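Local coordinates for tRNA threonylcarbamoyladenosine biosynthesis protein TsaB (Pseudomonas aeruginosa, PDB 5BR9) that probably takes part in the threonylcarbamoylation of adenosine in tRNA, as a member of the TsaB branch of the KAE1/TsaD family, at residues 107-113 with 192-198; 118-122 with 133-138; 166-172 with 183-189. All blocks are in the same frame, centred on the assembly; numbering follows the deposited sequence. Where two conformers were deposited one is given.

Contacts 2 and 3 lie in one mixed sheet with the order 142-152, 131-139, 119-125, 168-171, 187-189. Their centres are about 10 Å apart, and they share a seam where Ala121 N probably donates to Phe169 O at 2.8 Å. Helix 103-115 of contact 1 covers the face carrying Val120 and Phe169; the centre of contact 1 is about 11 Å from that of contact 2 and about 15 Å from that of contact 3. Ala111 of this helix touches both: its CB packs 3.8 Å from Val120 CG2 and 3.9 Å from Phe169 CD2. Through residues 107-113 and 192-198, contact 1 joins the sheet of contacts 2 and 3 to the other five-stranded sheet.

Contact 1. Residues 107-113 with 192-198; sequences LAQRAYR and LLPHAED
Arg113 NH2 donates to Asp198 OD2 at 2.8 Å in an almost straight bond (175°), while Arg113 NE addresses Asp198 OD1 through a second bond, modelled shorter than usual. Each oxygen offers its syn lone pair and the two flat groups are nearly coplanar, the side-on fork for which arginine and aspartate are well matched. A bend at chi3 (56°) turns the NE edge of Arg113 to this acid. Glu197 plays a different part: its carboxylate stacks on the same guanidinium, with OE1 over the face 3.7 Å from Arg113 CZ, a long, charge-only pairing with no N-H aimed at it.

Arg110 reaches out extended, and its NH1 bonds to Leu193 O at 2.8 Å from above the carbonyl plane. Leu192 CD1 covers one face of its guanidinium and His195 CD2 the other, with the imidazole turned 86° to it; Glu114 pairs with NE. His195 is the N-cap of helix 196-208, its ND1 accepting from Glu197 N at 3.1 Å. Leu107 adds apolar packing, with CD2 4.1 Å from Pro194 CD.

Tyr36 of strand 31-38 stacks on His195 and Ser23 of strand 21-28 bonds to Ala196 N, so the contact joins helix 103-115, which lies on the sheet containing strand 119-125, to the other five-stranded sheet through the start of helix 196-208.

Contact 2. Residues 118-122 with 133-138; sequences ERVAA and WGCYQL
Val120 and Tyr136 form a hydrogen-bonded pair at the middle of a beta hairpin made by strands 119-125 and 131-139, which run antiparallel at 169°. Val120 N donates to Tyr136 O at 2.9 Å, and Tyr136 N returns the bond to Val120 O at 2.8 Å. Ala122 and Gly134 repeat this reciprocal pattern, and Leu138 N extends the ladder to Glu118 O. The intervening non-hydrogen-bonded pairs, Arg119 with Gln137 and Ala121 with Cys135, bring CA-H groups to the carbonyls; Cys135 CA, for example, lies 3.4 Å from Val120 O.

Polar side chains find partners elsewhere in the fold. Toward the open end of the hairpin, Arg119 and Gln137 lie side by side and point the same way, with guanidinium and amide planes 81° apart. Their stems meet, Arg119 CG standing 4.2 Å from Gln137 CG, while Arg119 NE forms a salt bridge with Asp167. The hydroxyl of Tyr136 bonds to Glu149 of strand 142-152, and the indole N-H of Trp133 is taken by Ala158 O.

Apolar packing differs between the two faces. Val120, Ala122 and Tyr136 form the face covered by helix 103-115, where Tyr136 rests on Ala105 and Ala108. Glycine at 134 suits the neighbouring ring, since Tyr136 CE2 passes 4.1 Å from Gly134 CA. On the face of Arg119 and Gln137, small Ala121 suits its place: its CB meets Trp133 CH2 at 3.6 Å and Cys135 SG at 3.8 Å.

Contact 3. Residues 166-172 with 183-189; sequences ADWFGAG and QRPVALD
Strands 168-171 and 187-189 run parallel, 23° apart, with Asp189 N donating to Gly170 O at 2.8 Å. Gly170 N bonds to Ala187 O and Gly172 N to Asp189 O, extending the ladder on either side. Glycine suits position 170 because, with no CB in the way, Pro185 and Leu188 can both close in on its backbone: Pro185 CG lies 3.7 Å from Gly170 N, and Leu188 CB 3.3 Å from Gly170 O. Gly172 has a positive phi, a conformation that glycine adopts readily.

Pro185 lies over the indole of Trp168, its CB 3.7 Å from the centre of the six-membered ring and almost on the ring normal. This CH-pi contact pairs a rigid, CH-rich ring with a broad aromatic face. Trp168 reaches the proline because CG stands between the backbone N and the carbonyl carbon (chi1 65°); Ala163 O accepts from its NE1, and Ala121 packs against it from strand 119-125.

Phe169 goes to the other side of the sheet, towards Ala111 and Gln115 of helix 103-115. With CG anti to N (chi1 -180°), its ring lies alongside strand 187-189, where Leu188 CA sits over one face and Asp189 CB is 3.8 Å from Phe169 CZ. Asp189 sends its carboxylate to Ser191 N.

Before the direct ladder begins, a water donates to Trp168 O at 2.7 Å and accepts from Val186 N; a second water, also on Trp168 O, accepts only weakly from Ala187 N. Solvent therefore takes over the pairing of backbone polar groups where the strands part and Trp168 packs on Pro185, while Phe169 over Leu188 and Asp189 flanks the direct bonds.

Contact 1. Residues 107-113 with 192-198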
loop_
_atom_site.group_PDB
_atom_site.type_symbol
_atom_site.label_atom_id
_atom_site.label_comp_id
_atom_site.label_asym_id
_atom_site.label_seq_id
_atom_site.Cartn_x
_atom_site.Cartn_y
_atom_site.Cartn_z
ATOM N N LEU A 107 -5.649 15.342 14.187
ATOM C CA LEU A 107 -5.077 16.645 14.531
ATOM C C LEU A 107 -5.903 17.368 15.591
ATOM O O LEU A 107 -5.364 18.005 16.475
ATOM C CB LEU A 107 -5.020 17.546 13.310
ATOM C CG LEU A 107 -3.876 17.449 12.329
ATOM C CD1 LEU A 107 -4.118 18.530 11.261
ATOM C CD2 LEU A 107 -2.563 17.645 13.064
ATOM N N ALA A 108 -7.220 17.335 15.418
ATOM C CA ALA A 108 -8.135 18.014 16.316
ATOM C C ALA A 108 -8.034 17.382 17.698
ATOM O O ALA A 108 -7.904 18.084 18.694
ATOM C CB ALA A 108 -9.550 17.937 15.788
ATOM N N GLN A 109 -8.052 16.050 17.738
ATOM C CA GLN A 109 -7.972 15.330 18.995
ATOM C C GLN A 109 -6.628 15.630 19.655
ATOM O O GLN A 109 -6.557 15.812 20.880
ATOM C CB GLN A 109 -8.133 13.822 18.796
ATOM C CG GLN A 109 -8.393 13.077 20.106
ATOM C CD GLN A 109 -9.795 13.337 20.619
ATOM O OE1 GLN A 109 -10.708 13.579 19.836
ATOM N NE2 GLN A 109 -9.971 13.306 21.931
ATOM N N ARG A 110 -5.564 15.699 18.854
ATOM C CA ARG A 110 -4.254 16.034 19.419
ATOM C C ARG A 110 -4.207 17.447 19.986
ATOM O O ARG A 110 -3.673 17.671 21.079
ATOM C CB ARG A 110 -3.148 15.882 18.381
ATOM C CG ARG A 110 -1.779 16.258 18.934
ATOM C CD ARG A 110 -0.658 15.791 18.050
ATOM N NE ARG A 110 0.639 16.015 18.686
ATOM C CZ ARG A 110 1.809 15.768 18.109
ATOM N NH1 ARG A 110 1.856 15.279 16.874
ATOM N NH2 ARG A 110 2.930 16.005 18.767
ATOM N N ALA A 111 -4.782 18.400 19.258
ATOM C CA ALA A 111 -4.780 19.782 19.726
ATOM C C ALA A 111 -5.610 19.893 21.013
ATOM O O ALA A 111 -5.293 20.671 21.913
ATOM C CB ALA A 111 -5.295 20.718 18.649
ATOM N N TYR A 112 -6.679 19.111 21.084
ATOM C CA TYR A 112 -7.480 19.068 22.289
ATOM C C TYR A 112 -6.648 18.543 23.462
ATOM O O TYR A 112 -6.599 19.164 24.520
ATOM C CB TYR A 112 -8.719 18.201 22.090
ATOM C CG TYR A 112 -9.375 17.869 23.408
ATOM C CD1 TYR A 112 -9.961 18.871 24.185
ATOM C CD2 TYR A 112 -9.372 16.562 23.906
ATOM C CE1 TYR A 112 -10.543 18.579 25.415
ATOM C CE2 TYR A 112 -9.959 16.261 25.150
ATOM C CZ TYR A 112 -10.544 17.278 25.887
ATOM O OH TYR A 112 -11.130 17.002 27.101
ATOM N N ARG A 113 -5.974 17.412 23.262
ATOM C CA ARG A 113 -5.178 16.812 24.325
ATOM C C ARG A 113 -4.034 17.721 24.778
ATOM O O ARG A 113 -3.750 17.827 25.974
ATOM C CB ARG A 113 -4.614 15.456 23.883
ATOM C CG ARG A 113 -3.704 14.797 24.909
ATOM C CD ARG A 113 -3.255 13.418 24.449
ATOM N NE ARG A 113 -2.599 13.431 23.136
ATOM C CZ ARG A 113 -1.323 13.753 22.944
ATOM N NH1 ARG A 113 -0.565 14.102 23.978
ATOM N NH2 ARG A 113 -0.803 13.721 21.725
ATOM N N LEU A 192 1.893 21.269 13.682
ATOM C CA LEU A 192 1.309 20.080 14.322
ATOM C C LEU A 192 0.919 18.986 13.329
ATOM O O LEU A 192 0.270 19.247 12.303
ATOM C CB LEU A 192 0.076 20.460 15.148
ATOM C CG LEU A 192 -0.308 19.400 16.181
ATOM C CD1 LEU A 192 0.712 19.368 17.351
ATOM C CD2 LEU A 192 -1.739 19.622 16.663
ATOM N N LEU A 193 1.296 17.759 13.670
ATOM C CA LEU A 193 1.103 16.588 12.832
ATOM C C LEU A 193 0.217 15.557 13.560
ATOM O O LEU A 193 0.032 15.655 14.764
ATOM C CB LEU A 193 2.469 15.977 12.468
ATOM C CG LEU A 193 3.442 16.860 11.669
ATOM C CD1 LEU A 193 4.740 16.114 11.357
ATOM C CD2 LEU A 193 2.784 17.355 10.364
ATOM N N PRO A 194 -0.376 14.603 12.816
ATOM C CA PRO A 194 -1.135 13.504 13.418
ATOM C C PRO A 194 -0.274 12.645 14.337
ATOM O O PRO A 194 0.908 12.520 14.104
ATOM C CB PRO A 194 -1.600 12.694 12.206
ATOM C CG PRO A 194 -1.643 13.667 11.108
ATOM C CD PRO A 194 -0.488 14.591 11.345
ATOM N N HIS A 195 -0.872 12.069 15.369
ATOM C CA HIS A 195 -0.156 11.241 16.331
ATOM C C HIS A 195 -1.027 10.001 16.619
ATOM O O HIS A 195 -2.226 10.122 16.898
ATOM C CB HIS A 195 0.120 12.057 17.587
ATOM C CG HIS A 195 1.139 11.472 18.504
ATOM N ND1 HIS A 195 1.010 10.219 19.063
ATOM C CD2 HIS A 195 2.274 11.998 19.020
ATOM C CE1 HIS A 195 2.047 9.979 19.845
ATOM N NE2 HIS A 195 2.824 11.048 19.844
ATOM N N ALA A 196 -0.445 8.812 16.518
ATOM C CA ALA A 196 -1.200 7.574 16.711
ATOM C C ALA A 196 -1.893 7.510 18.075
ATOM O O ALA A 196 -2.935 6.861 18.223
ATOM C CB ALA A 196 -0.293 6.378 16.532
ATOM N N GLU A 197 -1.323 8.180 19.070
ATOM C CA GLU A 197 -1.954 8.242 20.394
ATOM C C GLU A 197 -3.369 8.835 20.320
ATOM O O GLU A 197 -4.304 8.364 20.976
ATOM C CB GLU A 197 -1.102 9.052 21.365
ATOM C CG GLU A 197 -1.775 9.255 22.712
ATOM C CD GLU A 197 -0.913 9.995 23.714
ATOM O OE1 GLU A 197 0.224 10.383 23.371
ATOM O OE2 GLU A 197 -1.381 10.185 24.855
ATOM N N ASP A 198 -3.526 9.874 19.513
ATOM C CA ASP A 198 -4.824 10.529 19.386
ATOM C C ASP A 198 -5.714 9.792 18.384
ATOM O O ASP A 198 -6.945 9.780 18.526
ATOM C CB ASP A 198 -4.618 11.995 19.012
ATOM C CG ASP A 198 -3.687 12.692 19.990
ATOM O OD1 ASP A 198 -4.091 12.889 21.164
ATOM O OD2 ASP A 198 -2.537 12.997 19.605
#

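Contact 2. Residues 118-122 with 133-138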
loop_
_atom_site.group_PDB
_atom_site.type_symbol
_atom_site.label_atom_id
_atom_site.label_comp_id
_atom_site.label_asym_id
_atom_site.label_seq_id
_atom_site.Cartn_x
_atom_site.Cartn_y
_atom_site.Cartn_z
ATOM N N GLU A 118 -11.184 23.088 22.653
ATOM C CA GLU A 118 -12.374 22.275 22.467
ATOM C C GLU A 118 -13.019 22.531 21.122
ATOM O O GLU A 118 -13.902 21.788 20.694
ATOM C CB GLU A 118 -13.346 22.541 23.607
ATOM C CG GLU A 118 -12.757 22.054 24.907
ATOM C CD GLU A 118 -13.734 22.009 26.036
ATOM O OE1 GLU A 118 -14.905 22.392 25.831
ATOM O OE2 GLU A 118 -13.318 21.570 27.133
ATOM N N ARG A 119 -12.545 23.576 20.452
ATOM C CA ARG A 119 -12.934 23.851 19.079
ATOM C C ARG A 119 -11.675 24.035 18.245
ATOM O O ARG A 119 -10.856 24.916 18.514
ATOM C CB ARG A 119 -13.846 25.078 19.007
ATOM C CG ARG A 119 -15.076 24.909 19.900
ATOM C CD ARG A 119 -16.281 25.707 19.457
ATOM N NE ARG A 119 -16.256 27.074 19.946
ATOM C CZ ARG A 119 -17.324 27.864 20.016
ATOM N NH1 ARG A 119 -17.204 29.105 20.478
ATOM N NH2 ARG A 119 -18.516 27.408 19.644
ATOM N N VAL A 120 -11.519 23.186 17.234
ATOM C CA VAL A 120 -10.311 23.197 16.414
ATOM C C VAL A 120 -10.660 23.211 14.939
ATOM O O VAL A 120 -11.461 22.407 14.461
ATOM C CB VAL A 120 -9.395 21.996 16.718
ATOM C CG1 VAL A 120 -8.231 21.973 15.725
ATOM C CG2 VAL A 120 -8.861 22.066 18.148
ATOM N N ALA A 121 -10.088 24.164 14.225
ATOM C CA ALA A 121 -10.138 24.141 12.774
ATOM C C ALA A 121 -8.850 23.454 12.293
ATOM O O ALA A 121 -7.761 23.991 12.438
ATOM C CB ALA A 121 -10.282 25.567 12.203
ATOM N N ALA A 122 -8.979 22.238 11.783
ATOM C CA ALA A 122 -7.834 21.494 11.285
ATOM C C ALA A 122 -7.625 21.786 9.802
ATOM O O ALA A 122 -8.569 21.778 9.021
ATOM C CB ALA A 122 -8.024 20.014 11.530
ATOM N N TRP A 133 -9.513 20.776 4.868
ATOM C CA TRP A 133 -10.135 21.598 5.902
ATOM C C TRP A 133 -11.263 20.870 6.625
ATOM O O TRP A 133 -12.134 20.307 5.983
ATOM C CB TRP A 133 -10.660 22.882 5.263
ATOM C CG TRP A 133 -11.407 23.806 6.174
ATOM C CD1 TRP A 133 -12.772 23.891 6.331
ATOM C CD2 TRP A 133 -10.845 24.800 7.027
ATOM N NE1 TRP A 133 -13.085 24.890 7.218
ATOM C CE2 TRP A 133 -11.924 25.456 7.672
ATOM C CE3 TRP A 133 -9.533 25.210 7.308
ATOM C CZ2 TRP A 133 -11.730 26.491 8.585
ATOM C CZ3 TRP A 133 -9.339 26.235 8.221
ATOM C CH2 TRP A 133 -10.434 26.869 8.842
ATOM N N GLY A 134 -11.242 20.893 7.959
ATOM C CA GLY A 134 -12.278 20.271 8.773
ATOM C C GLY A 134 -12.302 20.862 10.172
ATOM O O GLY A 134 -11.262 20.999 10.826
ATOM N N CYS A 135 -13.488 21.258 10.619
ATOM C CA CYS A 135 -13.641 21.864 11.921
ATOM C C CYS A 135 -14.258 20.869 12.886
ATOM O O CYS A 135 -15.192 20.141 12.537
ATOM C CB CYS A 135 -14.483 23.136 11.839
ATOM S SG CYS A 135 -13.711 24.473 10.908
ATOM N N TYR A 136 -13.729 20.859 14.106
ATOM C CA TYR A 136 -14.058 19.839 15.084
ATOM C C TYR A 136 -14.390 20.477 16.422
ATOM O O TYR A 136 -13.846 21.528 16.759
ATOM C CB TYR A 136 -12.882 18.844 15.225
ATOM C CG TYR A 136 -12.773 17.905 14.045
ATOM C CD1 TYR A 136 -13.269 16.610 14.129
ATOM C CD2 TYR A 136 -12.201 18.319 12.830
ATOM C CE1 TYR A 136 -13.201 15.734 13.053
ATOM C CE2 TYR A 136 -12.122 17.437 11.724
ATOM C CZ TYR A 136 -12.626 16.143 11.857
ATOM O OH TYR A 136 -12.600 15.257 10.806
ATOM N N GLN A 137 -15.287 19.836 17.169
ATOM C CA GLN A 137 -15.678 20.298 18.504
ATOM C C GLN A 137 -15.831 19.105 19.445
ATOM O O GLN A 137 -16.336 18.046 19.060
ATOM C CB GLN A 137 -16.978 21.098 18.447
ATOM C CG GLN A 137 -17.529 21.503 19.827
ATOM C CD GLN A 137 -18.631 22.566 19.757
ATOM O OE1 GLN A 137 -18.903 23.133 18.689
ATOM N NE2 GLN A 137 -19.271 22.837 20.900
ATOM N N LEU A 138 -15.380 19.292 20.674
ATOM C CA LEU A 138 -15.449 18.267 21.696
ATOM C C LEU A 138 -16.883 17.856 22.038
ATOM O O LEU A 138 -17.753 18.688 22.287
ATOM C CB LEU A 138 -14.746 18.749 22.965
ATOM C CG LEU A 138 -14.439 17.677 24.011
ATOM C CD1 LEU A 138 -13.312 16.752 23.545
ATOM C CD2 LEU A 138 -14.076 18.338 25.324
#

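Contact 3. Residues 166-172 with 183-189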
loop_
_atom_site.group_PDB
_atom_site.type_symbol
_atom_site.label_atom_id
_atom_site.label_comp_id
_atom_site.label_asym_id
_atom_site.label_seq_id
_atom_site.Cartn_x
_atom_site.Cartn_y
_atom_site.Cartn_z
ATOM N N ALA A 166 -12.724 33.761 20.653
ATOM C CA ALA A 166 -11.293 33.607 20.852
ATOM C C ALA A 166 -10.908 32.229 21.408
ATOM O O ALA A 166 -9.790 32.040 21.896
ATOM C CB ALA A 166 -10.792 34.715 21.785
ATOM N N ASP A 167 -11.823 31.265 21.336
ATOM C CA ASP A 167 -11.576 29.966 21.960
ATOM C C ASP A 167 -11.181 28.871 20.952
ATOM O O ASP A 167 -10.613 27.841 21.330
ATOM C CB ASP A 167 -12.807 29.519 22.743
ATOM C CG ASP A 167 -14.001 29.292 21.845
ATOM O OD1 ASP A 167 -14.382 30.238 21.124
ATOM O OD2 ASP A 167 -14.536 28.163 21.841
ATOM N N TRP A 168 -11.469 29.082 19.675
ATOM C CA TRP A 168 -11.096 28.068 18.692
ATOM C C TRP A 168 -9.626 28.196 18.232
ATOM O O TRP A 168 -9.037 29.278 18.233
ATOM C CB TRP A 168 -12.048 28.106 17.493
ATOM C CG TRP A 168 -12.019 29.345 16.686
ATOM C CD1 TRP A 168 -12.586 30.544 17.004
ATOM C CD2 TRP A 168 -11.424 29.510 15.393
ATOM N NE1 TRP A 168 -12.367 31.454 15.993
ATOM C CE2 TRP A 168 -11.660 30.843 14.990
ATOM C CE3 TRP A 168 -10.711 28.665 14.539
ATOM C CZ2 TRP A 168 -11.209 31.347 13.773
ATOM C CZ3 TRP A 168 -10.263 29.170 13.323
ATOM C CH2 TRP A 168 -10.518 30.495 12.950
ATOM N N PHE A 169 -9.055 27.060 17.847
ATOM C CA PHE A 169 -7.620 26.909 17.629
ATOM C C PHE A 169 -7.371 26.378 16.220
ATOM O O PHE A 169 -8.120 25.532 15.728
ATOM C CB PHE A 169 -7.054 25.962 18.712
ATOM C CG PHE A 169 -5.555 25.700 18.637
ATOM C CD1 PHE A 169 -4.654 26.543 19.270
ATOM C CD2 PHE A 169 -5.065 24.562 18.000
ATOM C CE1 PHE A 169 -3.286 26.292 19.231
ATOM C CE2 PHE A 169 -3.698 24.294 17.967
ATOM C CZ PHE A 169 -2.803 25.164 18.580
ATOM N N GLY A 170 -6.308 26.848 15.586
ATOM C CA GLY A 170 -5.936 26.352 14.267
ATOM C C GLY A 170 -4.796 25.339 14.346
ATOM O O GLY A 170 -3.713 25.598 14.897
ATOM N N ALA A 171 -5.043 24.162 13.796
ATOM C CA ALA A 171 -4.066 23.089 13.842
ATOM C C ALA A 171 -3.750 22.564 12.455
ATOM O O ALA A 171 -4.653 22.316 11.661
ATOM C CB ALA A 171 -4.565 21.958 14.709
ATOM N N GLY A 172 -2.462 22.383 12.184
ATOM C CA GLY A 172 -2.017 21.703 10.979
ATOM C C GLY A 172 -1.262 22.554 9.975
ATOM O O GLY A 172 -1.340 23.796 9.995
ATOM N N GLN A 183 -10.687 34.366 7.897
ATOM C CA GLN A 183 -10.582 34.619 9.332
ATOM C C GLN A 183 -9.388 33.855 9.883
ATOM O O GLN A 183 -8.845 32.981 9.204
ATOM C CB GLN A 183 -11.870 34.217 10.073
ATOM C CG GLN A 183 -12.165 32.724 10.065
ATOM C CD GLN A 183 -12.791 32.237 8.769
ATOM O OE1 GLN A 183 -13.757 32.821 8.285
ATOM N NE2 GLN A 183 -12.253 31.149 8.209
ATOM N N ARG A 184 -8.957 34.200 11.093
ATOM C CA ARG A 184 -7.906 33.440 11.756
ATOM C C ARG A 184 -8.135 33.407 13.264
ATOM O O ARG A 184 -8.706 34.337 13.833
ATOM C CB ARG A 184 -6.525 34.019 11.433
ATOM C CG ARG A 184 -6.238 35.408 11.976
ATOM C CD ARG A 184 -4.745 35.526 12.298
ATOM N NE ARG A 184 -4.375 34.681 13.432
ATOM C CZ ARG A 184 -3.137 34.283 13.705
ATOM N NH1 ARG A 184 -2.133 34.638 12.917
ATOM N NH2 ARG A 184 -2.907 33.519 14.763
ATOM N N PRO A 185 -7.707 32.317 13.916
ATOM C CA PRO A 185 -7.872 32.192 15.367
ATOM C C PRO A 185 -6.866 33.035 16.139
ATOM O O PRO A 185 -5.887 33.513 15.561
ATOM C CB PRO A 185 -7.605 30.700 15.619
ATOM C CG PRO A 185 -6.591 30.350 14.564
ATOM C CD PRO A 185 -7.017 31.148 13.342
ATOM N N VAL A 186 -7.097 33.198 17.435
ATOM C CA VAL A 186 -6.132 33.883 18.285
ATOM C C VAL A 186 -4.813 33.112 18.268
ATOM O O VAL A 186 -3.746 33.705 18.172
ATOM C CB VAL A 186 -6.665 34.041 19.725
ATOM C CG1 VAL A 186 -5.577 34.578 20.632
ATOM C CG2 VAL A 186 -7.853 34.998 19.745
ATOM N N ALA A 187 -4.893 31.787 18.321
ATOM C CA ALA A 187 -3.698 30.962 18.359
ATOM C C ALA A 187 -3.736 29.779 17.389
ATOM O O ALA A 187 -4.784 29.179 17.152
ATOM C CB ALA A 187 -3.479 30.464 19.775
ATOM N N LEU A 188 -2.578 29.430 16.846
ATOM C CA LEU A 188 -2.484 28.284 15.949
ATOM C C LEU A 188 -1.133 27.558 16.049
ATOM O O LEU A 188 -0.177 28.063 16.629
ATOM C CB LEU A 188 -2.747 28.733 14.499
ATOM C CG LEU A 188 -1.978 29.906 13.888
ATOM C CD1 LEU A 188 -0.567 29.516 13.503
ATOM C CD2 LEU A 188 -2.711 30.434 12.671
ATOM N N ASP A 189 -1.073 26.362 15.480
ATOM C CA ASP A 189 0.169 25.628 15.372
ATOM C C ASP A 189 0.235 25.040 13.965
ATOM O O ASP A 189 -0.372 24.007 13.693
ATOM C CB ASP A 189 0.263 24.508 16.425
ATOM C CG ASP A 189 1.625 23.785 16.416
ATOM O OD1 ASP A 189 2.460 24.026 15.505
ATOM O OD2 ASP A 189 1.855 22.946 17.319
HETATM O O HOH W 1 -9.713 31.889 18.342
HETATM O O HOH W 2 -7.463 30.376 19.846
#